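Local coordinates for flagellar biosynthesis protein FlhA (Bacillus subtilis, PDB 3MIX) that takes part in flagellar type III protein export, its cytosolic domain serving as an adaptor that helps deliver late flagellar building blocks to the secretion apparatus, at residues 72-84 with 169-183. Numbering follows the deposited sequence.
Sequences RIVMIRRQLALEL and DPASVVSTHITEKIK
R72 reaches along the first turn of helix 170-183, extended from CG to NE, and lays one face of its guanidinium over the backbone there, S172 N sitting 4.0 Å above the plane, over its centre. Its hydrogen bond across the contact is weak: R72 NH1 gives to S175 OG at 3.0 Å with an N-H...O angle of only 133°. S175 OG in turn donates to A171 O at 3.0 Å, tilted 30° from the carbonyl plane, while S175 N reaches the same oxygen from the opposite face. S175 OG is thus both donor and acceptor, and A171 O is gripped twice. R72 NE is less well served: it is buried against A171 CB at 3.2 Å, with no hydrogen-bond acceptor in the model and D68 supplying just a long, weak ion pair. D169 OD2 lies 4.0 Å from R72 NH2, well out of the guanidinium plane, so any attraction is probably electrostatic only, with D169 itself poorly ordered. A leucine in place of R72 would probably leave S175 OG without its cross-helix donor and the carboxylate of D169 without this nearby positive charge.

Beyond this polar end, I76 enters as a knob among S175, I178, T179 and I182; its CD1 comes 4.0 Å from I178 CG2. L80 CD1 follows against I182 CG2 at 3.7 Å. At the other end of the contact, near the C-terminal ends of both segments, K183 NZ lies between E83 and E180 in a network of long salt bridges. The axes of segments 72-84 and 170-183 come within 10.3 Å and cross at -36°, describing a packed helix pair in the FlhA cytosolic domain, where I178 also touches strand 49-53 of a mixed sheet: a layered alpha/beta arrangement.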
loop_
_atom_site.group_PDB
_atom_site.type_symbol
_atom_site.label_atom_id
_atom_site.label_comp_id
_atom_site.label_asym_id
_atom_site.label_seq_id
_atom_site.Cartn_x
_atom_site.Cartn_y
_atom_site.Cartn_z
ATOM N N ARG A 72 7.393 20.037 -3.503
ATOM C CA ARG A 72 7.775 18.623 -3.483
ATOM C C ARG A 72 6.592 17.675 -3.200
ATOM O O ARG A 72 6.528 16.579 -3.743
ATOM C CB ARG A 72 8.938 18.372 -2.531
ATOM C CG ARG A 72 10.228 18.995 -3.052
ATOM C CD ARG A 72 11.455 18.680 -2.193
ATOM N NE ARG A 72 12.671 18.793 -3.008
ATOM C CZ ARG A 72 12.985 17.949 -3.991
ATOM N NH1 ARG A 72 12.182 16.928 -4.273
ATOM N NH2 ARG A 72 14.087 18.127 -4.696
ATOM N N ILE A 73 5.657 18.123 -2.362
ATOM C CA ILE A 73 4.488 17.333 -2.035
ATOM C C ILE A 73 3.557 17.209 -3.250
ATOM O O ILE A 73 3.024 16.130 -3.524
ATOM C CB ILE A 73 3.780 17.882 -0.776
ATOM C CG1 ILE A 73 4.647 17.562 0.444
ATOM C CG2 ILE A 73 2.398 17.268 -0.634
ATOM C CD1 ILE A 73 4.243 18.260 1.707
ATOM N N VAL A 74 3.409 18.316 -3.976
ATOM C CA VAL A 74 2.663 18.358 -5.230
ATOM C C VAL A 74 3.178 17.318 -6.241
ATOM O O VAL A 74 2.403 16.566 -6.836
ATOM C CB VAL A 74 2.670 19.792 -5.818
ATOM C CG1 VAL A 74 2.226 19.804 -7.279
ATOM C CG2 VAL A 74 1.777 20.716 -4.956
ATOM N N MET A 75 4.492 17.273 -6.403
ATOM C CA MET A 75 5.161 16.264 -7.221
ATOM C C MET A 75 4.812 14.847 -6.799
ATOM O O MET A 75 4.498 13.999 -7.633
ATOM C CB MET A 75 6.669 16.432 -7.090
ATOM C CG MET A 75 7.331 17.119 -8.231
ATOM S SD MET A 75 6.271 18.202 -9.216
ATOM C CE MET A 75 6.530 17.431 -10.809
ATOM N N ILE A 76 4.926 14.585 -5.501
ATOM C CA ILE A 76 4.597 13.276 -4.961
ATOM C C ILE A 76 3.157 12.895 -5.313
ATOM O O ILE A 76 2.907 11.792 -5.805
ATOM C CB ILE A 76 4.864 13.232 -3.436
ATOM C CG1 ILE A 76 6.381 13.430 -3.184
ATOM C CG2 ILE A 76 4.317 11.936 -2.830
ATOM C CD1 ILE A 76 6.737 13.609 -1.726
ATOM N N ARG A 77 2.226 13.822 -5.097
ATOM C CA ARG A 77 0.808 13.572 -5.351
ATOM C C ARG A 77 0.583 13.226 -6.829
ATOM O O ARG A 77 -0.207 12.328 -7.155
ATOM C CB ARG A 77 -0.037 14.773 -4.922
ATOM C CG ARG A 77 -1.524 14.672 -5.293
ATOM C CD ARG A 77 -2.363 15.852 -4.841
ATOM N NE ARG A 77 -2.455 15.900 -3.385
ATOM C CZ ARG A 77 -1.750 16.749 -2.624
ATOM N NH1 ARG A 77 -0.949 17.636 -3.199
ATOM N NH2 ARG A 77 -1.853 16.727 -1.297
ATOM N N ARG A 78 1.306 13.916 -7.720
ATOM C CA ARG A 78 1.219 13.630 -9.155
ATOM C C ARG A 78 1.818 12.276 -9.507
ATOM O O ARG A 78 1.180 11.481 -10.185
ATOM C CB ARG A 78 1.781 14.789 -9.993
ATOM C CG ARG A 78 1.228 16.128 -9.470
ATOM C CD ARG A 78 1.067 17.252 -10.489
ATOM N NE ARG A 78 2.329 17.757 -10.997
ATOM C CZ ARG A 78 2.655 19.046 -11.079
ATOM N NH1 ARG A 78 1.826 20.008 -10.670
ATOM N NH2 ARG A 78 3.828 19.380 -11.586
ATOM N N GLN A 79 3.020 11.991 -9.028
ATOM C CA GLN A 79 3.650 10.693 -9.279
ATOM C C GLN A 79 2.793 9.509 -8.836
ATOM O O GLN A 79 2.594 8.550 -9.583
ATOM C CB GLN A 79 5.011 10.608 -8.577
ATOM C CG GLN A 79 5.743 9.264 -8.781
ATOM C CD GLN A 79 6.784 8.952 -7.684
ATOM O OE1 GLN A 79 6.978 7.781 -7.300
ATOM N NE2 GLN A 79 7.449 9.998 -7.172
ATOM N N LEU A 80 2.305 9.578 -7.602
ATOM C CA LEU A 80 1.627 8.455 -6.989
ATOM C C LEU A 80 0.236 8.265 -7.548
ATOM O O LEU A 80 -0.251 7.152 -7.571
ATOM C CB LEU A 80 1.567 8.643 -5.477
ATOM C CG LEU A 80 2.939 8.506 -4.819
ATOM C CD1 LEU A 80 2.728 8.594 -3.330
ATOM C CD2 LEU A 80 3.585 7.189 -5.215
ATOM N N ALA A 81 -0.397 9.354 -7.981
ATOM C CA ALA A 81 -1.648 9.260 -8.710
ATOM C C ALA A 81 -1.466 8.446 -9.983
ATOM O O ALA A 81 -2.314 7.589 -10.286
ATOM C CB ALA A 81 -2.211 10.647 -9.034
ATOM N N LEU A 82 -0.366 8.694 -10.707
ATOM C CA LEU A 82 -0.131 8.027 -11.990
ATOM C C LEU A 82 0.358 6.614 -11.772
ATOM O O LEU A 82 0.029 5.722 -12.549
ATOM C CB LEU A 82 0.848 8.803 -12.903
ATOM C CG LEU A 82 0.405 10.214 -13.345
ATOM C CD1 LEU A 82 1.549 11.016 -13.966
ATOM C CD2 LEU A 82 -0.792 10.155 -14.333
ATOM N N GLU A 83 1.149 6.400 -10.728
ATOM C CA GLU A 83 1.661 5.055 -10.489
ATOM C C GLU A 83 0.652 4.168 -9.746
ATOM O O GLU A 83 0.579 2.973 -10.019
ATOM C CB GLU A 83 2.936 5.139 -9.686
ATOM C CG GLU A 83 3.577 3.809 -9.412
ATOM C CD GLU A 83 4.777 3.974 -8.498
ATOM O OE1 GLU A 83 5.326 5.099 -8.430
ATOM O OE2 GLU A 83 5.176 2.974 -7.854
ATOM N N LEU A 84 -0.125 4.746 -8.816
ATOM C CA LEU A 84 -0.974 3.937 -7.943
ATOM C C LEU A 84 -2.460 4.053 -8.272
ATOM O O LEU A 84 -3.227 3.117 -7.993
ATOM C CB LEU A 84 -0.739 4.280 -6.443
ATOM C CG LEU A 84 0.647 4.077 -5.820
ATOM C CD1 LEU A 84 0.604 4.443 -4.331
ATOM C CD2 LEU A 84 1.164 2.666 -5.993
ATOM N N ASP A 169 20.531 15.778 -2.233
ATOM C CA ASP A 169 20.223 16.911 -1.358
ATOM C C ASP A 169 19.069 16.574 -0.386
ATOM O O ASP A 169 18.286 15.665 -0.648
ATOM C CB ASP A 169 19.926 18.167 -2.183
ATOM C CG ASP A 169 18.898 17.925 -3.252
ATOM O OD1 ASP A 169 19.258 17.344 -4.302
ATOM O OD2 ASP A 169 17.730 18.320 -3.043
ATOM N N PRO A 170 18.970 17.304 0.742
ATOM C CA PRO A 170 18.099 16.892 1.851
ATOM C C PRO A 170 16.613 16.857 1.501
ATOM O O PRO A 170 15.886 15.955 1.938
ATOM C CB PRO A 170 18.365 17.964 2.914
ATOM C CG PRO A 170 19.704 18.551 2.533
ATOM C CD PRO A 170 19.668 18.563 1.048
ATOM N N ALA A 171 16.174 17.834 0.715
ATOM C CA ALA A 171 14.787 17.926 0.314
ATOM C C ALA A 171 14.390 16.692 -0.505
ATOM O O ALA A 171 13.254 16.220 -0.417
ATOM C CB ALA A 171 14.564 19.194 -0.464
ATOM N N SER A 172 15.342 16.173 -1.277
ATOM C CA SER A 172 15.169 14.942 -2.037
ATOM C C SER A 172 15.134 13.720 -1.134
ATOM O O SER A 172 14.348 12.807 -1.370
ATOM C CB SER A 172 16.276 14.775 -3.087
ATOM O OG SER A 172 15.919 15.392 -4.303
ATOM N N VAL A 173 15.989 13.700 -0.113
ATOM C CA VAL A 173 15.966 12.614 0.870
ATOM C C VAL A 173 14.576 12.493 1.515
ATOM O O VAL A 173 14.014 11.401 1.568
ATOM C CB VAL A 173 17.048 12.778 1.959
ATOM C CG1 VAL A 173 17.053 11.579 2.901
ATOM C CG2 VAL A 173 18.420 12.947 1.321
ATOM N N VAL A 174 14.031 13.619 1.982
ATOM C CA VAL A 174 12.733 13.627 2.652
ATOM C C VAL A 174 11.601 13.319 1.667
ATOM O O VAL A 174 10.633 12.652 2.025
ATOM C CB VAL A 174 12.493 14.934 3.511
ATOM C CG1 VAL A 174 12.577 16.211 2.645
ATOM C CG2 VAL A 174 11.148 14.871 4.226
ATOM N N SER A 175 11.774 13.760 0.420
ATOM C CA SER A 175 10.835 13.495 -0.661
ATOM C C SER A 175 10.659 12.016 -0.940
ATOM O O SER A 175 9.530 11.542 -1.010
ATOM C CB SER A 175 11.279 14.168 -1.956
ATOM O OG SER A 175 10.825 15.501 -1.992
ATOM N N THR A 176 11.768 11.302 -1.125
ATOM C CA THR A 176 11.695 9.879 -1.414
ATOM C C THR A 176 11.313 9.083 -0.141
ATOM O O THR A 176 10.579 8.101 -0.220
ATOM C CB THR A 176 12.951 9.336 -2.176
ATOM O OG1 THR A 176 13.866 8.717 -1.277
ATOM C CG2 THR A 176 13.666 10.448 -2.975
ATOM N N HIS A 177 11.755 9.540 1.027
ATOM C CA HIS A 177 11.262 8.969 2.284
ATOM C C HIS A 177 9.725 9.077 2.476
ATOM O O HIS A 177 9.062 8.108 2.884
ATOM C CB HIS A 177 12.002 9.559 3.474
ATOM C CG HIS A 177 11.904 8.722 4.704
ATOM N ND1 HIS A 177 12.201 9.203 5.957
ATOM C CD2 HIS A 177 11.501 7.441 4.879
ATOM C CE1 HIS A 177 12.010 8.248 6.848
ATOM N NE2 HIS A 177 11.575 7.171 6.222
ATOM N N ILE A 178 9.162 10.241 2.160
ATOM C CA ILE A 178 7.722 10.440 2.237
ATOM C C ILE A 178 7.009 9.566 1.215
ATOM O O ILE A 178 6.047 8.876 1.573
ATOM C CB ILE A 178 7.331 11.917 2.054
ATOM C CG1 ILE A 178 7.755 12.729 3.282
ATOM C CG2 ILE A 178 5.815 12.064 1.822
ATOM C CD1 ILE A 178 7.798 14.220 3.019
ATOM N N THR A 179 7.482 9.585 -0.036
ATOM C CA THR A 179 6.861 8.797 -1.098
ATOM C C THR A 179 6.886 7.288 -0.860
ATOM O O THR A 179 5.894 6.600 -1.102
ATOM C CB THR A 179 7.231 9.221 -2.607
ATOM O OG1 THR A 179 7.759 8.110 -3.353
ATOM C CG2 THR A 179 8.150 10.338 -2.685
ATOM N N GLU A 180 8.011 6.788 -0.376
ATOM C CA GLU A 180 8.128 5.382 -0.006
ATOM C C GLU A 180 7.210 5.030 1.152
ATOM O O GLU A 180 6.646 3.946 1.179
ATOM C CB GLU A 180 9.573 5.012 0.345
ATOM C CG GLU A 180 10.569 5.070 -0.831
ATOM C CD GLU A 180 10.159 4.239 -2.050
ATOM O OE1 GLU A 180 9.760 3.064 -1.883
ATOM O OE2 GLU A 180 10.270 4.763 -3.190
ATOM N N LYS A 181 7.062 5.931 2.115
ATOM C CA LYS A 181 6.183 5.643 3.259
ATOM C C LYS A 181 4.726 5.674 2.894
ATOM O O LYS A 181 3.958 4.858 3.379
ATOM C CB LYS A 181 6.457 6.543 4.465
ATOM C CG LYS A 181 7.082 5.767 5.618
ATOM C CD LYS A 181 8.499 5.372 5.344
ATOM C CE LYS A 181 8.765 3.906 5.712
ATOM N NZ LYS A 181 8.171 3.491 7.025
ATOM N N ILE A 182 4.350 6.606 2.031
ATOM C CA ILE A 182 2.986 6.662 1.525
ATOM C C ILE A 182 2.660 5.399 0.731
ATOM O O ILE A 182 1.545 4.859 0.834
ATOM C CB ILE A 182 2.740 7.948 0.715
ATOM C CG1 ILE A 182 2.750 9.153 1.672
ATOM C CG2 ILE A 182 1.411 7.895 0.006
ATOM C CD1 ILE A 182 2.694 10.498 0.976
ATOM N N LYS A 183 3.644 4.918 -0.032
ATOM C CA LYS A 183 3.480 3.692 -0.817
ATOM C C LYS A 183 3.255 2.496 0.098
ATOM O O LYS A 183 2.396 1.673 -0.174
ATOM C CB LYS A 183 4.682 3.454 -1.739
ATOM C CG LYS A 183 4.617 4.293 -3.016
ATOM C CD LYS A 183 5.940 4.310 -3.751
ATOM C CE LYS A 183 6.300 2.934 -4.265
ATOM N NZ LYS A 183 7.596 2.957 -5.012
#